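Local coordinates for protein uncharacterized conserved (Bdellovibrio bacteriovorus, PDB 7O21) that probably trims peptidoglycan as a YkuD-family LD-carboxypeptidase, an asymmetric editing of the cell wall that generates the curvature of this predatory bacterium, at residues S34-F39 and H248-Y253; Q208-Y213 and N237-Y242; Y244-L249 and L266-S271. All blocks are in the same frame, centred on the assembly; numbering follows the deposited sequence.

Interaction 1 of 3, residues S34-F39 and H248-Y253; sequences SETEAF and HLSQPY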
loop_
_atom_site.group_PDB
_atom_site.type_symbol
_atom_site.label_atom_id
_atom_site.label_comp_id
_atom_site.label_asym_id
_atom_site.label_seq_id
_atom_site.Cartn_x
_atom_site.Cartn_y
_atom_site.Cartn_z
ATOM N N SER A 34 -1.885 2.815 -21.832
ATOM C CA SER A 34 -0.751 3.731 -21.892
ATOM C C SER A 34 0.348 3.167 -22.790
ATOM O O SER A 34 0.563 1.953 -22.861
ATOM C CB SER A 34 -0.195 4.000 -20.498
ATOM O OG SER A 34 1.065 4.639 -20.595
ATOM N N GLU A 35 1.042 4.072 -23.490
ATOM C CA GLU A 35 2.194 3.671 -24.298
ATOM C C GLU A 35 3.439 3.403 -23.455
ATOM O O GLU A 35 4.430 2.872 -23.984
ATOM C CB GLU A 35 2.536 4.750 -25.326
ATOM C CG GLU A 35 3.136 6.003 -24.689
ATOM C CD GLU A 35 3.420 7.097 -25.708
ATOM O OE1 GLU A 35 3.840 6.765 -26.836
ATOM O OE2 GLU A 35 3.213 8.289 -25.397
ATOM N N THR A 36 3.430 3.759 -22.172
ATOM C CA THR A 36 4.638 3.698 -21.354
ATOM C C THR A 36 4.980 2.242 -21.012
ATOM O O THR A 36 4.201 1.547 -20.353
ATOM C CB THR A 36 4.442 4.548 -20.095
ATOM O OG1 THR A 36 4.344 5.930 -20.469
ATOM C CG2 THR A 36 5.596 4.376 -19.126
ATOM N N GLU A 37 6.152 1.779 -21.447
ATOM C CA GLU A 37 6.490 0.366 -21.296
ATOM C C GLU A 37 6.784 -0.036 -19.851
ATOM O O GLU A 37 6.757 -1.232 -19.538
ATOM C CB GLU A 37 7.592 -0.023 -22.300
ATOM C CG GLU A 37 7.094 0.229 -23.710
ATOM C CD GLU A 37 8.054 -0.142 -24.827
ATOM O OE1 GLU A 37 9.135 -0.704 -24.567
ATOM O OE2 GLU A 37 7.708 0.148 -25.992
ATOM N N ALA A 38 7.048 0.925 -18.964
ATOM C CA ALA A 38 7.165 0.616 -17.546
ATOM C C ALA A 38 5.832 0.190 -16.949
ATOM O O ALA A 38 5.818 -0.439 -15.885
ATOM C CB ALA A 38 7.706 1.832 -16.792
ATOM N N PHE A 39 4.723 0.498 -17.621
ATOM C CA PHE A 39 3.410 0.047 -17.170
ATOM C C PHE A 39 3.102 -1.244 -17.918
ATOM O O PHE A 39 4.029 -1.925 -18.362
ATOM C CB PHE A 39 2.331 1.099 -17.460
ATOM C CG PHE A 39 2.646 2.484 -16.910
ATOM C CD1 PHE A 39 3.415 2.653 -15.767
ATOM C CD2 PHE A 39 2.161 3.608 -17.555
ATOM C CE1 PHE A 39 3.696 3.947 -15.284
ATOM C CE2 PHE A 39 2.427 4.891 -17.083
ATOM C CZ PHE A 39 3.188 5.057 -15.955
ATOM N N HIS A 248 4.456 17.543 -19.962
ATOM C CA HIS A 248 4.278 16.580 -21.037
ATOM C C HIS A 248 3.803 15.259 -20.454
ATOM O O HIS A 248 4.306 14.811 -19.417
ATOM C CB HIS A 248 5.582 16.397 -21.813
ATOM C CG HIS A 248 5.993 17.618 -22.579
ATOM N ND1 HIS A 248 7.281 18.110 -22.570
ATOM C CD2 HIS A 248 5.277 18.456 -23.367
ATOM C CE1 HIS A 248 7.342 19.194 -23.323
ATOM N NE2 HIS A 248 6.139 19.424 -23.820
ATOM N N LEU A 249 2.824 14.647 -21.120
ATOM C CA LEU A 249 2.216 13.407 -20.659
ATOM C C LEU A 249 2.361 12.353 -21.741
ATOM O O LEU A 249 2.030 12.611 -22.904
ATOM C CB LEU A 249 0.722 13.611 -20.401
ATOM C CG LEU A 249 0.313 14.815 -19.555
ATOM C CD1 LEU A 249 -1.207 14.903 -19.437
ATOM C CD2 LEU A 249 0.957 14.700 -18.206
ATOM N N SER A 250 2.836 11.167 -21.363
ATOM C CA SER A 250 2.791 10.058 -22.300
ATOM C C SER A 250 1.342 9.661 -22.565
ATOM O O SER A 250 0.424 9.979 -21.800
ATOM C CB SER A 250 3.568 8.862 -21.752
ATOM O OG SER A 250 2.855 8.220 -20.698
ATOM N N GLN A 251 1.134 8.981 -23.674
ATOM C CA GLN A 251 -0.203 8.505 -23.970
ATOM C C GLN A 251 -0.743 7.749 -22.756
ATOM O O GLN A 251 -0.110 6.783 -22.307
ATOM C CB GLN A 251 -0.184 7.585 -25.182
ATOM C CG GLN A 251 -1.514 6.918 -25.423
ATOM C CD GLN A 251 -1.431 5.955 -26.573
ATOM O OE1 GLN A 251 -1.113 6.344 -27.699
ATOM N NE2 GLN A 251 -1.709 4.687 -26.302
ATOM N N PRO A 252 -1.865 8.172 -22.179
ATOM C CA PRO A 252 -2.306 7.617 -20.899
ATOM C C PRO A 252 -3.208 6.395 -21.018
ATOM O O PRO A 252 -3.829 6.127 -22.048
ATOM C CB PRO A 252 -3.120 8.776 -20.303
ATOM C CG PRO A 252 -3.715 9.425 -21.500
ATOM C CD PRO A 252 -2.623 9.381 -22.546
ATOM N N TYR A 253 -3.237 5.616 -19.923
ATOM C CA TYR A 253 -4.385 4.760 -19.645
ATOM C C TYR A 253 -5.575 5.674 -19.394
ATOM O O TYR A 253 -5.463 6.687 -18.700
ATOM C CB TYR A 253 -4.220 3.967 -18.336
ATOM C CG TYR A 253 -3.298 2.761 -18.266
ATOM C CD1 TYR A 253 -3.619 1.546 -18.862
ATOM C CD2 TYR A 253 -2.144 2.820 -17.507
ATOM C CE1 TYR A 253 -2.765 0.440 -18.743
ATOM C CE2 TYR A 253 -1.306 1.743 -17.391
ATOM C CZ TYR A 253 -1.625 0.556 -17.983
ATOM O OH TYR A 253 -0.737 -0.493 -17.843
#
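Ser34 and Glu35 close round the backbone of Gln251, using both its carbonyl and its amide. Gln251 O accepts twice, from Ser34 OG at 3.0 Å and from Glu35 N at 3.2 Å. The neighbouring amide, Gln251 N, gives its hydrogen to Glu35 OE2 at 2.8 Å in a nearly straight bond (174° at the hydrogen), on the anti side but somewhat out of the carboxylate plane. Glutamate has the length for this: its CG stands between the backbone N and carbonyl carbon (chi1 71°), and the extended chain runs past Gln251 CB. The hydroxyls Thr36 OG1 and Ser250 OG share a bond of 2.7 Å. Ser34, small enough to lie against a ring, makes a CH-pi contact, its CB 4.0 Å from the Tyr253 centroid; Phe39 CB packs 3.7 Å from Tyr253 CE2.

In the next shell, Ser34 OG accepts from Thr36 N, forming an ST turn that orients the hydroxyl. Leu266 N also bonds Ser250 OG, Ser40 N holds Tyr253 OH, and Ile33 O and Gly60 O hold Gln251 NE2. The loop entering strand 42-47 is thus fastened to strand 246-257 of the NTF2-like domain largely by directional hydrogen bonds, supplemented by a small apolar patch.

Interaction 2 of 3, residues Q208-Y213 and N237-Y242; sequences QDIEKY and NLKSKY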
loop_
_atom_site.group_PDB
_atom_site.type_symbol
_atom_site.label_atom_id
_atom_site.label_comp_id
_atom_site.label_asym_id
_atom_site.label_seq_id
_atom_site.Cartn_x
_atom_site.Cartn_y
_atom_site.Cartn_z
ATOM N N GLN A 208 -0.401 27.732 -16.659
ATOM C CA GLN A 208 -0.621 28.267 -15.320
ATOM C C GLN A 208 -1.790 29.250 -15.310
ATOM O O GLN A 208 -1.729 30.334 -14.726
ATOM C CB GLN A 208 0.669 28.829 -14.726
ATOM C CG GLN A 208 1.774 27.784 -14.754
ATOM C CD GLN A 208 2.995 28.182 -13.963
ATOM O OE1 GLN A 208 3.134 27.850 -12.784
ATOM N NE2 GLN A 208 3.899 28.901 -14.615
ATOM N N ASP A 209 -2.867 28.860 -15.992
ATOM C CA ASP A 209 -4.137 29.584 -15.994
ATOM C C ASP A 209 -4.902 29.057 -14.787
ATOM O O ASP A 209 -5.611 28.051 -14.860
ATOM C CB ASP A 209 -4.869 29.326 -17.306
ATOM C CG ASP A 209 -6.141 30.140 -17.453
ATOM O OD1 ASP A 209 -6.745 30.538 -16.431
ATOM O OD2 ASP A 209 -6.543 30.357 -18.615
ATOM N N ILE A 210 -4.724 29.716 -13.643
ATOM C CA ILE A 210 -5.251 29.159 -12.400
ATOM C C ILE A 210 -6.771 29.120 -12.421
ATOM O O ILE A 210 -7.382 28.158 -11.941
ATOM C CB ILE A 210 -4.699 29.888 -11.163
ATOM C CG1 ILE A 210 -3.173 29.919 -11.204
ATOM C CG2 ILE A 210 -5.183 29.192 -9.887
ATOM C CD1 ILE A 210 -2.537 28.555 -11.364
ATOM N N GLU A 211 -7.411 30.156 -12.971
ATOM C CA GLU A 211 -8.868 30.136 -13.065
ATOM C C GLU A 211 -9.352 28.914 -13.841
ATOM O O GLU A 211 -10.269 28.212 -13.404
ATOM C CB GLU A 211 -9.384 31.421 -13.711
ATOM C CG GLU A 211 -10.902 31.405 -13.869
ATOM C CD GLU A 211 -11.452 32.665 -14.498
ATOM O OE1 GLU A 211 -11.718 33.632 -13.757
ATOM O OE2 GLU A 211 -11.641 32.674 -15.730
ATOM N N LYS A 212 -8.744 28.646 -14.996
ATOM C CA LYS A 212 -9.140 27.483 -15.781
ATOM C C LYS A 212 -8.764 26.187 -15.071
ATOM O O LYS A 212 -9.585 25.269 -14.955
ATOM C CB LYS A 212 -8.521 27.550 -17.177
ATOM C CG LYS A 212 -8.970 26.424 -18.107
ATOM C CD LYS A 212 -10.458 26.447 -18.351
ATOM C CE LYS A 212 -10.894 25.337 -19.308
ATOM N NZ LYS A 212 -10.285 25.453 -20.664
ATOM N N TYR A 213 -7.532 26.106 -14.575
ATOM C CA TYR A 213 -7.060 24.886 -13.926
ATOM C C TYR A 213 -7.964 24.492 -12.761
ATOM O O TYR A 213 -8.291 23.306 -12.590
ATOM C CB TYR A 213 -5.626 25.123 -13.463
ATOM C CG TYR A 213 -4.969 24.033 -12.657
ATOM C CD1 TYR A 213 -4.362 22.950 -13.278
ATOM C CD2 TYR A 213 -4.880 24.130 -11.277
ATOM C CE1 TYR A 213 -3.708 21.977 -12.533
ATOM C CE2 TYR A 213 -4.239 23.174 -10.534
ATOM C CZ TYR A 213 -3.655 22.098 -11.165
ATOM O OH TYR A 213 -3.005 21.156 -10.416
ATOM N N ASN A 237 1.670 29.833 -5.726
ATOM C CA ASN A 237 3.001 30.235 -5.282
ATOM C C ASN A 237 4.066 29.839 -6.297
ATOM O O ASN A 237 4.995 30.610 -6.567
ATOM C CB ASN A 237 3.317 29.634 -3.912
ATOM C CG ASN A 237 4.641 30.132 -3.354
ATOM O OD1 ASN A 237 4.920 31.329 -3.384
ATOM N ND2 ASN A 237 5.468 29.214 -2.859
ATOM N N LEU A 238 3.968 28.626 -6.849
ATOM C CA LEU A 238 4.920 28.213 -7.874
ATOM C C LEU A 238 4.844 29.135 -9.079
ATOM O O LEU A 238 5.873 29.551 -9.626
ATOM C CB LEU A 238 4.645 26.768 -8.297
ATOM C CG LEU A 238 4.938 25.688 -7.267
ATOM C CD1 LEU A 238 4.393 24.347 -7.741
ATOM C CD2 LEU A 238 6.433 25.624 -7.053
ATOM N N LYS A 239 3.625 29.462 -9.508
ATOM C CA LYS A 239 3.445 30.377 -10.629
ATOM C C LYS A 239 4.134 31.710 -10.375
ATOM O O LYS A 239 4.724 32.296 -11.292
ATOM C CB LYS A 239 1.956 30.589 -10.898
ATOM C CG LYS A 239 1.672 31.639 -11.968
ATOM C CD LYS A 239 0.183 31.836 -12.172
ATOM C CE LYS A 239 -0.068 32.803 -13.325
ATOM N NZ LYS A 239 -1.518 33.044 -13.554
ATOM N N SER A 240 4.053 32.218 -9.144
ATOM C CA SER A 240 4.671 33.507 -8.857
ATOM C C SER A 240 6.183 33.455 -9.032
ATOM O O SER A 240 6.804 34.471 -9.371
ATOM C CB SER A 240 4.316 33.959 -7.440
ATOM O OG SER A 240 5.064 33.247 -6.473
ATOM N N LYS A 241 6.791 32.290 -8.811
ATOM C CA LYS A 241 8.242 32.151 -8.835
ATOM C C LYS A 241 8.790 31.673 -10.170
ATOM O O LYS A 241 9.909 32.048 -10.534
ATOM C CB LYS A 241 8.707 31.191 -7.735
ATOM C CG LYS A 241 8.301 31.620 -6.335
ATOM C CD LYS A 241 9.123 30.911 -5.268
ATOM C CE LYS A 241 8.623 29.497 -5.011
ATOM N NZ LYS A 241 9.704 28.625 -4.469
ATOM N N TYR A 242 8.039 30.856 -10.904
ATOM C CA TYR A 242 8.516 30.237 -12.140
ATOM C C TYR A 242 7.474 30.536 -13.205
ATOM O O TYR A 242 6.432 29.873 -13.259
ATOM C CB TYR A 242 8.706 28.738 -11.947
ATOM C CG TYR A 242 9.670 28.427 -10.833
ATOM C CD1 TYR A 242 10.915 29.039 -10.783
ATOM C CD2 TYR A 242 9.325 27.554 -9.808
ATOM C CE1 TYR A 242 11.804 28.774 -9.756
ATOM C CE2 TYR A 242 10.207 27.283 -8.774
ATOM C CZ TYR A 242 11.446 27.896 -8.755
ATOM O OH TYR A 242 12.330 27.634 -7.734
HETATM O O HOH W 1 5.700 27.384 -11.769
#
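Gln208 meets Lys239 and Tyr242 where two helix ends of the NTF2-like domain come together. Its backbone, with positive phi, completes the Schellman motif that ends the preceding helix, and the next residue, Asp209, is the N-cap of helix 210-214, with OD1 accepting from Lys212 N. Across from this link, Tyr242 is the first residue to leave the helical path of 228-241.

The tightly packed part is made by the Gln208 side chain, which is buried and also rests on Ile245. CG lies anti to the carbonyl carbon (chi1 -54°), and the chain then extends toward the opposing helix end. There Gln208 NE2 donates to Tyr242 O at 3.0 Å; the bond is almost perfectly straight (177°) and lies in the planes of both the amide and the carbonyl, which fixes the rotation of the amide. Glutamine suits the place because its other terminus is an acceptor: a water donates to Gln208 OE1 at 2.8 Å, and that water also lies 3.0 Å from Tyr242 O. Gln208 OE1 packs besides against Lys239 CA, 3.3 Å away. Leu238, one residue before Lys239, packs on Pro102 of the second subunit.

The looser side belongs to Lys239, an exposed residue whose extended chain slides past Gln208 in the opposite direction. Its touch on Ile210 is light, Lys239 CD standing 4.0 Å from Ile210 CG1. A long aliphatic chain ending in a charge is apt here, covering carbon while its tip stays near solvent. Asp209 OD1 is too distant to pair with that ammonium, although its charge may favour it weakly. What the ammonium does grip is a main-chain oxygen: Lys239 NZ donates to Gln208 O at 3.0 Å, approaching in line with the carbonyl bond (C=O...donor angle 175°).

Interaction 3 of 3, residues Y244-L249 and L266-S271; sequences YIKVHL and LQRYES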
loop_
_atom_site.group_PDB
_atom_site.type_symbol
_atom_site.label_atom_id
_atom_site.label_comp_id
_atom_site.label_asym_id
_atom_site.label_seq_id
_atom_site.Cartn_x
_atom_site.Cartn_y
_atom_site.Cartn_z
ATOM N N TYR A 244 7.308 30.269 -16.563
ATOM C CA TYR A 244 7.025 29.342 -17.650
ATOM C C TYR A 244 7.380 27.927 -17.229
ATOM O O TYR A 244 8.491 27.671 -16.749
ATOM C CB TYR A 244 7.788 29.719 -18.924
ATOM C CG TYR A 244 7.371 31.052 -19.503
ATOM C CD1 TYR A 244 6.156 31.198 -20.159
ATOM C CD2 TYR A 244 8.192 32.164 -19.387
ATOM C CE1 TYR A 244 5.771 32.420 -20.688
ATOM C CE2 TYR A 244 7.818 33.384 -19.912
ATOM C CZ TYR A 244 6.609 33.510 -20.560
ATOM O OH TYR A 244 6.244 34.732 -21.081
ATOM N N ILE A 245 6.429 27.010 -17.411
ATOM C CA ILE A 245 6.649 25.595 -17.157
ATOM C C ILE A 245 6.218 24.794 -18.378
ATOM O O ILE A 245 5.518 25.286 -19.267
ATOM C CB ILE A 245 5.923 25.099 -15.885
ATOM C CG1 ILE A 245 4.404 25.212 -16.049
ATOM C CG2 ILE A 245 6.409 25.859 -14.649
ATOM C CD1 ILE A 245 3.611 24.469 -14.967
ATOM N N LYS A 246 6.670 23.540 -18.412
ATOM C CA LYS A 246 6.324 22.591 -19.460
ATOM C C LYS A 246 5.794 21.337 -18.784
ATOM O O LYS A 246 6.425 20.826 -17.855
ATOM C CB LYS A 246 7.568 22.216 -20.271
ATOM C CG LYS A 246 8.057 23.289 -21.242
ATOM C CD LYS A 246 9.561 23.155 -21.459
ATOM C CE LYS A 246 9.915 22.814 -22.894
ATOM N NZ LYS A 246 9.950 21.341 -23.123
ATOM N N VAL A 247 4.643 20.849 -19.244
ATOM C CA VAL A 247 4.062 19.606 -18.742
ATOM C C VAL A 247 3.807 18.700 -19.937
ATOM O O VAL A 247 3.033 19.056 -20.832
ATOM C CB VAL A 247 2.757 19.836 -17.960
ATOM C CG1 VAL A 247 2.239 18.502 -17.406
ATOM C CG2 VAL A 247 2.965 20.861 -16.854
ATOM N N HIS A 248 4.456 17.543 -19.962
ATOM C CA HIS A 248 4.278 16.580 -21.037
ATOM C C HIS A 248 3.803 15.259 -20.454
ATOM O O HIS A 248 4.306 14.811 -19.417
ATOM C CB HIS A 248 5.582 16.397 -21.813
ATOM C CG HIS A 248 5.993 17.618 -22.579
ATOM N ND1 HIS A 248 7.281 18.110 -22.570
ATOM C CD2 HIS A 248 5.277 18.456 -23.367
ATOM C CE1 HIS A 248 7.342 19.194 -23.323
ATOM N NE2 HIS A 248 6.139 19.424 -23.820
ATOM N N LEU A 249 2.824 14.647 -21.120
ATOM C CA LEU A 249 2.216 13.407 -20.659
ATOM C C LEU A 249 2.361 12.353 -21.741
ATOM O O LEU A 249 2.030 12.611 -22.904
ATOM C CB LEU A 249 0.722 13.611 -20.401
ATOM C CG LEU A 249 0.313 14.815 -19.555
ATOM C CD1 LEU A 249 -1.207 14.903 -19.437
ATOM C CD2 LEU A 249 0.957 14.700 -18.206
ATOM N N LEU A 266 2.846 8.719 -17.716
ATOM C CA LEU A 266 4.190 9.156 -17.342
ATOM C C LEU A 266 4.306 10.650 -17.644
ATOM O O LEU A 266 4.113 11.081 -18.787
ATOM C CB LEU A 266 5.248 8.357 -18.104
ATOM C CG LEU A 266 6.699 8.609 -17.673
ATOM C CD1 LEU A 266 6.919 8.171 -16.236
ATOM C CD2 LEU A 266 7.654 7.844 -18.576
ATOM N N GLN A 267 4.578 11.437 -16.612
ATOM C CA GLN A 267 4.541 12.894 -16.690
ATOM C C GLN A 267 5.943 13.469 -16.579
ATOM O O GLN A 267 6.694 13.108 -15.671
ATOM C CB GLN A 267 3.692 13.425 -15.542
ATOM C CG GLN A 267 3.722 14.942 -15.358
ATOM C CD GLN A 267 3.060 15.357 -14.053
ATOM O OE1 GLN A 267 1.839 15.337 -13.939
ATOM N NE2 GLN A 267 3.863 15.677 -13.052
ATOM N N ARG A 268 6.280 14.367 -17.493
ATOM C CA ARG A 268 7.503 15.152 -17.408
ATOM C C ARG A 268 7.109 16.580 -17.047
ATOM O O ARG A 268 6.307 17.198 -17.753
ATOM C CB ARG A 268 8.246 15.133 -18.740
ATOM C CG ARG A 268 9.596 15.837 -18.694
ATOM C CD ARG A 268 10.196 15.918 -20.090
ATOM N NE ARG A 268 11.567 16.426 -20.059
ATOM C CZ ARG A 268 11.884 17.715 -20.120
ATOM N NH1 ARG A 268 10.926 18.626 -20.212
ATOM N NH2 ARG A 268 13.160 18.088 -20.094
ATOM N N TYR A 269 7.654 17.081 -15.945
ATOM C CA TYR A 269 7.418 18.443 -15.471
ATOM C C TYR A 269 8.729 19.213 -15.522
ATOM O O TYR A 269 9.743 18.747 -14.993
ATOM C CB TYR A 269 6.934 18.417 -14.015
ATOM C CG TYR A 269 6.591 19.787 -13.467
ATOM C CD1 TYR A 269 7.550 20.570 -12.845
ATOM C CD2 TYR A 269 5.302 20.281 -13.575
ATOM C CE1 TYR A 269 7.226 21.824 -12.350
ATOM C CE2 TYR A 269 4.968 21.511 -13.078
ATOM C CZ TYR A 269 5.934 22.281 -12.484
ATOM O OH TYR A 269 5.573 23.506 -11.987
ATOM N N GLU A 270 8.703 20.396 -16.125
ATOM C CA GLU A 270 9.906 21.216 -16.235
ATOM C C GLU A 270 9.613 22.663 -15.881
ATOM O O GLU A 270 8.693 23.269 -16.434
ATOM C CB GLU A 270 10.496 21.170 -17.646
ATOM C CG GLU A 270 11.720 22.084 -17.799
ATOM C CD GLU A 270 12.539 21.799 -19.050
ATOM O OE1 GLU A 270 12.006 21.189 -19.997
ATOM O OE2 GLU A 270 13.721 22.197 -19.091
ATOM N N SER A 271 10.423 23.215 -14.990
ATOM C CA SER A 271 10.551 24.653 -14.822
ATOM C C SER A 271 12.009 25.022 -15.064
ATOM O O SER A 271 12.863 24.161 -15.295
ATOM C CB SER A 271 10.146 25.072 -13.414
ATOM O OG SER A 271 11.125 24.614 -12.497
#
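Lys246 and His248 pair with Glu270 and Arg268 in an antiparallel beta hairpin, strands 246-257 and 260-270 of the NTF2-like sheet. The axes of the short strand segments approach to 4.7 Å, their directions 169° apart.

Main-chain hydrogen bonds set the register. Lys246 and Glu270 form one hydrogen-bonded pair, its Lys246 N to Glu270 O bond measuring 2.8 Å; His248 and Arg268 form the next, with Arg268 N to His248 O likewise 2.8 Å. Each pair is bonded in both directions. Val247 with Tyr269 and Leu249 with Gln267 are the non-hydrogen-bonded pairs between and beyond them, where CA-H...O contacts line the strands.

Polar and charged groups occupy the face bearing Lys246, His248, Arg268 and Glu270. Arg268, extended as far as NE, brings NH1 to Glu270 OE1 at 2.8 Å in a salt bridge, with the oxygen in the guanidinium plane but the nitrogen above the carboxylate plane. Lys246, bent near its tip, completes the network with a long salt bridge, its NZ 3.7 Å from the same Glu270 OE1. One carboxylate oxygen thus gathers two cations, probably easing their mutual proximity, while Tyr277 OH holds Arg268 NE. Long, flexible charged chains suit this outer face.

Apolar contacts fill the other face, which helix 184-206 covers: Val247 and Gln267 touch Trp205, and Leu249 touches Trp201. The polar end of Gln267 is met by Lys280, while its CG lies alongside Leu249 CD2. Branched Val247 sets CG2 obliquely against the Tyr269 ring. Just beyond the paired residues, Ile245 turns CG1 between its backbone N and carbonyl carbon (chi1 64°), which carries Ile245 CD1 to 3.8 Å from Tyr269 CE2. Its other branch, Ile245 CG2, lies 3.6 Å from Tyr269 OH.

Overall arrangement
The three contacts follow strand 246-257 and the helix before it. Interactions 1 and 3 share His248 and Leu249, with centres about 14 Å apart; they join where Ser250 N lies 2.9 Å from Leu266 O, a probable hydrogen bond, and where Thr36 packs on Leu266. Interaction 2 is also about 14 Å from interaction 3, centre to centre, touching it through Gln208 and Ile245, but about 25 Å from interaction 1. Along the chain, interaction 2 closes before interaction 3 opens, and it is nested within the long loop closed by interaction 1. The NTF2-like domain is thus tied together from its helix ends, through its sheet, to the loop between strands 30-32 and 42-47.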